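Local structure of halotolerant alpha-type carbonic anhydrase (dCA II) (Dunaliella salina, 1Y7W) at residues 59-64 / 284-289; 225-230 / 242-247; 173-178 / 249-254. The protein probably catalyses the reversible hydration of carbon dioxide to bicarbonate as a zinc-dependent alpha-type carbonic anhydrase that tolerates high salt. All coordinates share one frame; numbering follows the deposited sequence.

The three contacts follow one mixed sheet from one of its outermost strands inward. Contact 1 lays a loop on edge strand 287-289, which pairs with strand 224-229 of contact 2; the centres are about 10 Å apart, and Y287 O meets G226 N. In contact 2 that strand pairs with strand 240-251, whose far end continues into contact 3 beside strand 166-175, about 22 Å away between centres. Contacts 1 and 3 do not touch: their nearest atoms are about 15 Å apart. Contact 2 reaches the metal site, the W242 side chain coming to about 5 Å from the zinc ion held by H130, H132 and H150. The side chain of Y173 is about 12 Å from the zinc ion.

Contact 1: residues 59-64 / 284-289; sequences NQLMEP and REVYKY
V286 O is gripped by two neighbouring groups of the facing loop: M62 N donates to it over 2.9 Å, nearly straight (169°), and L61 CA adds a CA-H···O contact. M62 uses its own carbonyl in turn, with K288 N reaching M62 O at 2.9 Å and Y287 CA leaning on the same oxygen. The two bonds make a single beta bridge between M62 and Y287, and the two segments run at 60° to each other. Water 1 extends the join: it accepts from V286 N and lies 2.7 Å from E285 OE1, with Q60 O also in its reach.

Side chains pack along both flanks of the bridge. L61 CD2 rests on V286 CG1 at 3.5 Å, the valine branch that stands anti to the backbone N (chi1 -176°), while CB and CD1 of L61 press on K288 CB. The K288 chain, extended beyond CG, then runs past L61 to the E63 carboxylate; E63 points away at CB but folds back at chi2, giving a long salt bridge of 3.9 Å between E63 OE2 and K288 NZ. M62 CB meets the Y287 ring obliquely, and E63 O sits at that ring's edge. P64 slides past Y289, P64 CB touching Y289 CE2 at 3.4 Å. Y289 OH, which also bonds R67, gives its proton to water 2 at 2.6 Å, and the water donates to P64 O.

Behind this loop, strand 287-289 is the last strand of the mixed sheet, antiparallel to strand 224-229: Y287 bonds G226 and Y289 bonds Y224 through the backbone, the rings of Y289 and Y224 stack, and V286 packs on A225.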
# COMPACT_ATOMS: atom_id res chain seq x y z
N ASN A 59 8.45 -4.92 20.04
CA ASN A 59 9.44 -4.88 21.12
C ASN A 59 10.89 -4.82 20.62
O ASN A 59 11.80 -4.58 21.40
CB ASN A 59 9.25 -6.04 22.08
CG ASN A 59 8.38 -5.65 23.23
OD1 ASN A 59 7.14 -5.60 23.12
ND2 ASN A 59 9.02 -5.29 24.36
N GLN A 60 11.08 -5.02 19.31
CA GLN A 60 12.40 -4.94 18.70
C GLN A 60 12.64 -3.70 17.88
O GLN A 60 13.68 -3.60 17.23
CB GLN A 60 12.66 -6.13 17.82
CG GLN A 60 12.39 -7.40 18.56
CD GLN A 60 13.65 -8.18 18.83
OE1 GLN A 60 13.63 -9.44 18.81
NE2 GLN A 60 14.76 -7.46 19.11
N LEU A 61 11.73 -2.73 17.90
CA LEU A 61 11.96 -1.52 17.08
C LEU A 61 13.11 -0.68 17.68
O LEU A 61 13.20 -0.51 18.90
CB LEU A 61 10.67 -0.69 17.02
CG LEU A 61 9.48 -1.48 16.42
CD1 LEU A 61 8.20 -0.61 16.42
CD2 LEU A 61 9.85 -1.90 15.00
N MET A 62 13.96 -0.17 16.80
CA MET A 62 15.10 0.64 17.18
C MET A 62 14.77 2.14 17.07
O MET A 62 13.74 2.54 16.49
CB MET A 62 16.30 0.30 16.29
CG MET A 62 16.75 -1.16 16.33
SD MET A 62 17.33 -1.66 18.06
CE MET A 62 15.97 -2.49 18.67
N GLU A 63 15.64 2.96 17.65
CA GLU A 63 15.48 4.41 17.63
C GLU A 63 15.80 4.95 16.26
O GLU A 63 16.71 4.50 15.62
CB GLU A 63 16.38 5.07 18.70
CG GLU A 63 16.01 4.63 20.15
CD GLU A 63 14.53 4.85 20.49
OE1 GLU A 63 13.92 5.84 20.00
OE2 GLU A 63 13.95 4.04 21.28
N PRO A 64 15.01 5.92 15.79
CA PRO A 64 15.25 6.48 14.46
C PRO A 64 16.64 6.97 14.20
O PRO A 64 17.12 6.78 13.08
CB PRO A 64 14.23 7.62 14.37
CG PRO A 64 13.13 7.16 15.29
CD PRO A 64 13.87 6.57 16.44
N ARG A 284 18.71 -6.40 8.46
CA ARG A 284 17.98 -5.14 8.68
C ARG A 284 17.45 -5.00 10.07
O ARG A 284 17.21 -6.03 10.76
CB ARG A 284 16.77 -5.08 7.75
CG ARG A 284 17.13 -5.04 6.30
CD ARG A 284 15.90 -5.06 5.37
NE ARG A 284 15.28 -6.41 5.35
CZ ARG A 284 14.16 -6.71 4.70
NH1 ARG A 284 13.52 -5.77 4.02
NH2 ARG A 284 13.71 -7.96 4.68
N GLU A 285 17.25 -3.76 10.51
CA GLU A 285 16.56 -3.49 11.78
C GLU A 285 15.32 -2.73 11.33
O GLU A 285 15.25 -2.31 10.18
CB GLU A 285 17.35 -2.60 12.75
CG GLU A 285 18.65 -3.19 13.27
CD GLU A 285 18.45 -4.34 14.23
OE1 GLU A 285 17.28 -4.57 14.66
OE2 GLU A 285 19.46 -5.03 14.57
N VAL A 286 14.34 -2.60 12.22
CA VAL A 286 13.10 -1.88 11.89
C VAL A 286 13.10 -0.79 12.95
O VAL A 286 13.47 -1.04 14.08
CB VAL A 286 11.87 -2.82 12.00
CG1 VAL A 286 10.56 -2.07 11.56
CG2 VAL A 286 12.08 -4.04 11.06
N TYR A 287 12.65 0.41 12.59
CA TYR A 287 12.72 1.56 13.51
C TYR A 287 11.35 2.09 13.86
O TYR A 287 10.42 1.96 13.09
CB TYR A 287 13.61 2.64 12.83
CG TYR A 287 14.92 2.06 12.36
CD1 TYR A 287 15.03 1.43 11.12
CD2 TYR A 287 16.04 2.09 13.19
CE1 TYR A 287 16.22 0.83 10.71
CE2 TYR A 287 17.23 1.48 12.81
CZ TYR A 287 17.32 0.87 11.58
OH TYR A 287 18.51 0.38 11.18
N LYS A 288 11.21 2.63 15.07
CA LYS A 288 9.94 3.18 15.52
C LYS A 288 9.92 4.71 15.42
O LYS A 288 10.81 5.39 15.91
CB LYS A 288 9.66 2.77 16.96
CG LYS A 288 10.76 3.05 17.95
CD LYS A 288 10.27 2.57 19.28
CE LYS A 288 11.32 2.62 20.36
NZ LYS A 288 10.62 2.05 21.61
N TYR A 289 8.85 5.21 14.83
CA TYR A 289 8.68 6.64 14.63
C TYR A 289 7.40 7.14 15.30
O TYR A 289 6.35 6.50 15.27
CB TYR A 289 8.63 6.93 13.12
CG TYR A 289 9.92 6.61 12.38
CD1 TYR A 289 10.14 5.34 11.85
CD2 TYR A 289 10.94 7.55 12.27
CE1 TYR A 289 11.35 5.01 11.25
CE2 TYR A 289 12.17 7.25 11.65
CZ TYR A 289 12.36 5.98 11.15
OH TYR A 289 13.52 5.65 10.50
O HOH W 1 14.58 -4.25 14.43
O HOH W 2 15.49 7.30 10.84

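Contact 2: residues 225-230 / 242-247; sequences AGYDGS and WHVFTT
A225 and V244 hold each other by two backbone bonds, A225 N to V244 O and V244 N to A225 O, each 2.8 Å and close to straight. The next hydrogen-bonded pair, Y227 with W242, is less even: W242 N meets Y227 O at 2.9 Å, but Y227 N reaches W242 O in a longer, more bent hydrogen bond of 3.3 Å. Between them G226 and H243 form the non-hydrogen-bonded pair, with a CA-H···O contact of 3.1 Å from G226 CA to W242 O. A fifth bond comes from a side chain: W242 NE1 donates to S230 O at 2.9 Å, the oxygen almost in the indole plane, which fixes the ring's rotation.

The strands are the two arms of an antiparallel beta hairpin in the central sheet of the carbonic anhydrase fold, and W242 faces the metal site. Its side chain is about 4 Å from a bound acetic acid molecule, probably from the crystallisation liquor, and meets the zinc ligand H150 edge-to-face; the probable counterpart of W242 in other alpha-type enzymes lines the hydrophobic carbon dioxide pocket.

Y227, A225, W242 and V244 point to one face of the sheet. CG of Y227 sits between its backbone N and carbonyl carbon (chi1 71°), which sets the phenol alongside the indole: W242 CB lies over the phenol face, 3.4 Å from Y227 CE1, and the planes lie within 10° but slid apart, with the hydroxyl over one indole face. H138 and S52 bond that hydroxyl from outside the hairpin. At the indole edge G229 CA packs 3.7 Å from W242 CD1.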
# COMPACT_ATOMS: atom_id res chain seq x y z
N ALA A 225 6.29 2.01 11.96
CA ALA A 225 7.54 1.28 11.91
C ALA A 225 8.11 1.54 10.50
O ALA A 225 7.42 1.33 9.52
CB ALA A 225 7.27 -0.21 12.08
N GLY A 226 9.36 1.95 10.41
CA GLY A 226 9.96 2.18 9.11
C GLY A 226 11.15 1.26 8.86
O GLY A 226 11.90 0.96 9.78
N TYR A 227 11.37 0.84 7.62
CA TYR A 227 12.52 -0.01 7.34
C TYR A 227 12.76 0.04 5.83
O TYR A 227 11.90 0.57 5.06
CB TYR A 227 12.24 -1.46 7.80
CG TYR A 227 11.23 -2.22 6.96
CD1 TYR A 227 9.85 -2.08 7.14
CD2 TYR A 227 11.68 -3.10 5.95
CE1 TYR A 227 8.91 -2.79 6.37
CE2 TYR A 227 10.76 -3.82 5.15
CZ TYR A 227 9.38 -3.66 5.37
OH TYR A 227 8.51 -4.36 4.58
N ASP A 228 13.90 -0.50 5.41
CA ASP A 228 14.25 -0.52 3.98
C ASP A 228 13.73 -1.81 3.32
O ASP A 228 14.10 -2.92 3.73
CB ASP A 228 15.77 -0.44 3.80
CG ASP A 228 16.37 0.92 4.21
OD1 ASP A 228 17.55 0.91 4.63
OD2 ASP A 228 15.70 1.98 4.11
N GLY A 229 12.90 -1.69 2.29
CA GLY A 229 12.35 -2.91 1.73
C GLY A 229 12.19 -2.91 0.24
O GLY A 229 12.88 -2.21 -0.48
N SER A 230 11.16 -3.61 -0.22
CA SER A 230 10.93 -3.82 -1.63
C SER A 230 9.49 -3.73 -2.06
O SER A 230 8.60 -3.61 -1.23
CB SER A 230 11.41 -5.24 -1.96
OG SER A 230 10.43 -6.24 -1.61
N TRP A 242 9.72 1.83 3.58
CA TRP A 242 8.42 1.45 4.10
C TRP A 242 8.07 2.22 5.37
O TRP A 242 8.95 2.52 6.21
CB TRP A 242 8.38 -0.10 4.39
CG TRP A 242 8.05 -0.90 3.15
CD1 TRP A 242 8.93 -1.52 2.28
CD2 TRP A 242 6.76 -1.10 2.64
NE1 TRP A 242 8.24 -2.11 1.25
CE2 TRP A 242 6.89 -1.87 1.45
CE3 TRP A 242 5.48 -0.71 3.06
CZ2 TRP A 242 5.79 -2.26 0.69
CZ3 TRP A 242 4.39 -1.10 2.32
CH2 TRP A 242 4.55 -1.88 1.13
N HIS A 243 6.79 2.54 5.52
CA HIS A 243 6.29 3.23 6.71
C HIS A 243 4.99 2.48 7.06
O HIS A 243 3.94 2.73 6.48
CB HIS A 243 5.98 4.71 6.42
CG HIS A 243 7.09 5.45 5.74
ND1 HIS A 243 7.45 5.21 4.42
CD2 HIS A 243 7.94 6.40 6.20
CE1 HIS A 243 8.49 5.96 4.12
NE2 HIS A 243 8.82 6.69 5.17
N VAL A 244 5.06 1.53 7.99
CA VAL A 244 3.88 0.75 8.36
C VAL A 244 3.28 1.27 9.68
O VAL A 244 3.89 1.11 10.73
CB VAL A 244 4.27 -0.73 8.49
CG1 VAL A 244 3.05 -1.56 8.80
CG2 VAL A 244 4.90 -1.20 7.19
N PHE A 245 2.13 1.95 9.60
CA PHE A 245 1.46 2.50 10.79
C PHE A 245 0.97 1.37 11.64
O PHE A 245 0.31 0.50 11.16
CB PHE A 245 0.33 3.42 10.35
CG PHE A 245 0.87 4.69 9.78
CD1 PHE A 245 0.87 5.86 10.55
CD2 PHE A 245 1.54 4.68 8.55
CE1 PHE A 245 1.55 7.03 10.11
CE2 PHE A 245 2.23 5.83 8.08
CZ PHE A 245 2.22 7.01 8.87
N THR A 246 1.22 1.45 12.94
CA THR A 246 0.86 0.38 13.84
C THR A 246 -0.52 0.47 14.50
O THR A 246 -0.93 -0.47 15.12
CB THR A 246 2.02 0.18 14.87
OG1 THR A 246 2.32 1.42 15.50
CG2 THR A 246 3.28 -0.29 14.12
N THR A 247 -1.23 1.58 14.36
CA THR A 247 -2.57 1.70 14.89
C THR A 247 -3.50 1.46 13.72
O THR A 247 -3.47 2.18 12.72
CB THR A 247 -2.84 3.11 15.41
OG1 THR A 247 -1.86 3.44 16.40
CG2 THR A 247 -4.25 3.20 15.98

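Contact 3: residues 173-178 / 249-254; sequences YKYSEN and REVTRE
Parallel strands 166-175 and 240-251 are neighbours in the mixed sheet of the carbonic anhydrase fold, here reaching their C-terminal ends, one turning into a loop and the other entering helix 253-266 through its N-cap, T252. Y173, K174 and Y175 pair with R249, E250 and V251. K174 N bonds R249 O at 2.9 Å, V251 N bonds K174 O, and S176 N bonds V251 O.

On the face that carries Y173 and R249 the two side chains lie side by side, Y173 CD2 3.4 Å from R249 CB; the guanidinium goes on to D180. Just past strand 173-175, S176 OG closes an ST turn by accepting from N178 N at 3.0 Å and donates to OE2 of the strand residue E250 at 2.6 Å. It comes from above the carboxylate plane, reaching E250 because OG stands opposite the backbone N and beside the carbonyl carbon (chi1 158°).

R253 bends at chi2 (89°) and lays its guanidinium flat on the Y175 ring, a stacked cation-pi pair with planes 6° apart and R253 CZ 4.0 Å from the ring centroid. R253 CD rides over the same ring face as a CH-pi contact, 4.1 Å from the centroid.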
# COMPACT_ATOMS: atom_id res chain seq x y z
N TYR A 173 -6.29 -2.44 8.81
CA TYR A 173 -7.67 -2.34 9.26
C TYR A 173 -7.93 -3.61 10.05
O TYR A 173 -7.63 -4.69 9.55
CB TYR A 173 -8.66 -2.34 8.12
CG TYR A 173 -8.55 -1.15 7.22
CD1 TYR A 173 -7.46 -1.03 6.33
CD2 TYR A 173 -9.51 -0.12 7.28
CE1 TYR A 173 -7.35 0.13 5.49
CE2 TYR A 173 -9.41 1.03 6.46
CZ TYR A 173 -8.32 1.14 5.57
OH TYR A 173 -8.21 2.28 4.80
N LYS A 174 -8.42 -3.47 11.28
CA LYS A 174 -8.80 -4.65 12.07
C LYS A 174 -10.33 -4.86 11.99
O LYS A 174 -11.12 -3.90 11.79
CB LYS A 174 -8.41 -4.46 13.55
CG LYS A 174 -9.12 -3.32 14.25
CD LYS A 174 -8.84 -3.33 15.76
CE LYS A 174 -9.53 -2.12 16.46
NZ LYS A 174 -9.20 -1.99 17.94
N TYR A 175 -10.77 -6.11 12.12
CA TYR A 175 -12.20 -6.37 12.07
C TYR A 175 -12.79 -5.71 13.33
O TYR A 175 -12.22 -5.78 14.42
CB TYR A 175 -12.52 -7.89 12.10
CG TYR A 175 -12.48 -8.55 10.75
CD1 TYR A 175 -13.21 -8.04 9.69
CD2 TYR A 175 -11.71 -9.70 10.52
CE1 TYR A 175 -13.16 -8.64 8.42
CE2 TYR A 175 -11.66 -10.31 9.24
CZ TYR A 175 -12.39 -9.76 8.21
OH TYR A 175 -12.31 -10.29 6.95
N SER A 176 -13.95 -5.12 13.17
CA SER A 176 -14.60 -4.43 14.26
C SER A 176 -16.11 -4.49 13.98
O SER A 176 -16.51 -4.91 12.89
CB SER A 176 -14.10 -2.99 14.26
OG SER A 176 -14.98 -2.12 14.90
N GLU A 177 -16.95 -4.10 14.95
CA GLU A 177 -18.40 -4.12 14.70
C GLU A 177 -18.79 -2.81 13.99
O GLU A 177 -19.92 -2.66 13.51
CB GLU A 177 -19.18 -4.30 16.04
CG GLU A 177 -18.83 -5.62 16.81
CD GLU A 177 -18.24 -5.40 18.27
OE1 GLU A 177 -19.03 -5.38 19.27
OE2 GLU A 177 -16.98 -5.26 18.40
N ASN A 178 -17.83 -1.89 13.89
CA ASN A 178 -18.04 -0.58 13.26
C ASN A 178 -17.11 -0.38 12.07
O ASN A 178 -15.92 -0.30 12.23
CB ASN A 178 -17.74 0.52 14.27
CG ASN A 178 -18.58 0.38 15.54
OD1 ASN A 178 -19.81 0.18 15.46
ND2 ASN A 178 -17.93 0.48 16.70
N ARG A 249 -7.09 1.00 11.43
CA ARG A 249 -8.43 1.55 11.22
C ARG A 249 -9.35 0.34 11.48
O ARG A 249 -8.85 -0.70 11.94
CB ARG A 249 -8.60 2.02 9.79
CG ARG A 249 -8.20 3.50 9.68
CD ARG A 249 -8.36 3.99 8.23
NE ARG A 249 -8.12 5.42 8.18
CZ ARG A 249 -9.04 6.35 8.40
NH1 ARG A 249 -8.68 7.64 8.34
NH2 ARG A 249 -10.32 6.01 8.64
N GLU A 250 -10.64 0.45 11.18
CA GLU A 250 -11.58 -0.65 11.41
C GLU A 250 -12.34 -1.06 10.18
O GLU A 250 -12.58 -0.25 9.34
CB GLU A 250 -12.59 -0.24 12.52
CG GLU A 250 -11.86 0.01 13.85
CD GLU A 250 -12.79 0.43 15.00
OE1 GLU A 250 -12.23 0.87 16.02
OE2 GLU A 250 -14.04 0.31 14.86
N VAL A 251 -12.76 -2.31 10.09
CA VAL A 251 -13.51 -2.76 8.93
C VAL A 251 -14.43 -3.89 9.33
O VAL A 251 -14.09 -4.65 10.23
CB VAL A 251 -12.54 -3.25 7.79
CG1 VAL A 251 -11.75 -4.43 8.25
CG2 VAL A 251 -13.31 -3.58 6.55
N THR A 252 -15.58 -4.00 8.68
CA THR A 252 -16.52 -5.05 8.97
C THR A 252 -16.49 -6.12 7.92
O THR A 252 -15.98 -5.91 6.80
CB THR A 252 -17.96 -4.52 9.00
OG1 THR A 252 -18.31 -4.04 7.71
CG2 THR A 252 -18.06 -3.42 9.98
N ARG A 253 -17.03 -7.30 8.26
CA ARG A 253 -17.06 -8.34 7.26
C ARG A 253 -17.93 -7.87 6.09
O ARG A 253 -17.70 -8.23 4.94
CB ARG A 253 -17.65 -9.65 7.82
CG ARG A 253 -16.63 -10.62 8.33
CD ARG A 253 -16.34 -10.37 9.73
NE ARG A 253 -15.51 -11.40 10.39
CZ ARG A 253 -15.11 -11.28 11.65
NH1 ARG A 253 -14.35 -12.19 12.23
NH2 ARG A 253 -15.53 -10.22 12.34
N GLU A 254 -18.96 -7.08 6.40
CA GLU A 254 -19.83 -6.57 5.35
C GLU A 254 -19.11 -5.66 4.38
O GLU A 254 -19.47 -5.57 3.23
CB GLU A 254 -21.03 -5.81 5.93
CG GLU A 254 -22.04 -6.69 6.72
CD GLU A 254 -21.46 -7.31 8.00
OE1 GLU A 254 -20.60 -6.69 8.68
OE2 GLU A 254 -21.88 -8.44 8.33
O HOH W 3 -17.28 -7.67 10.95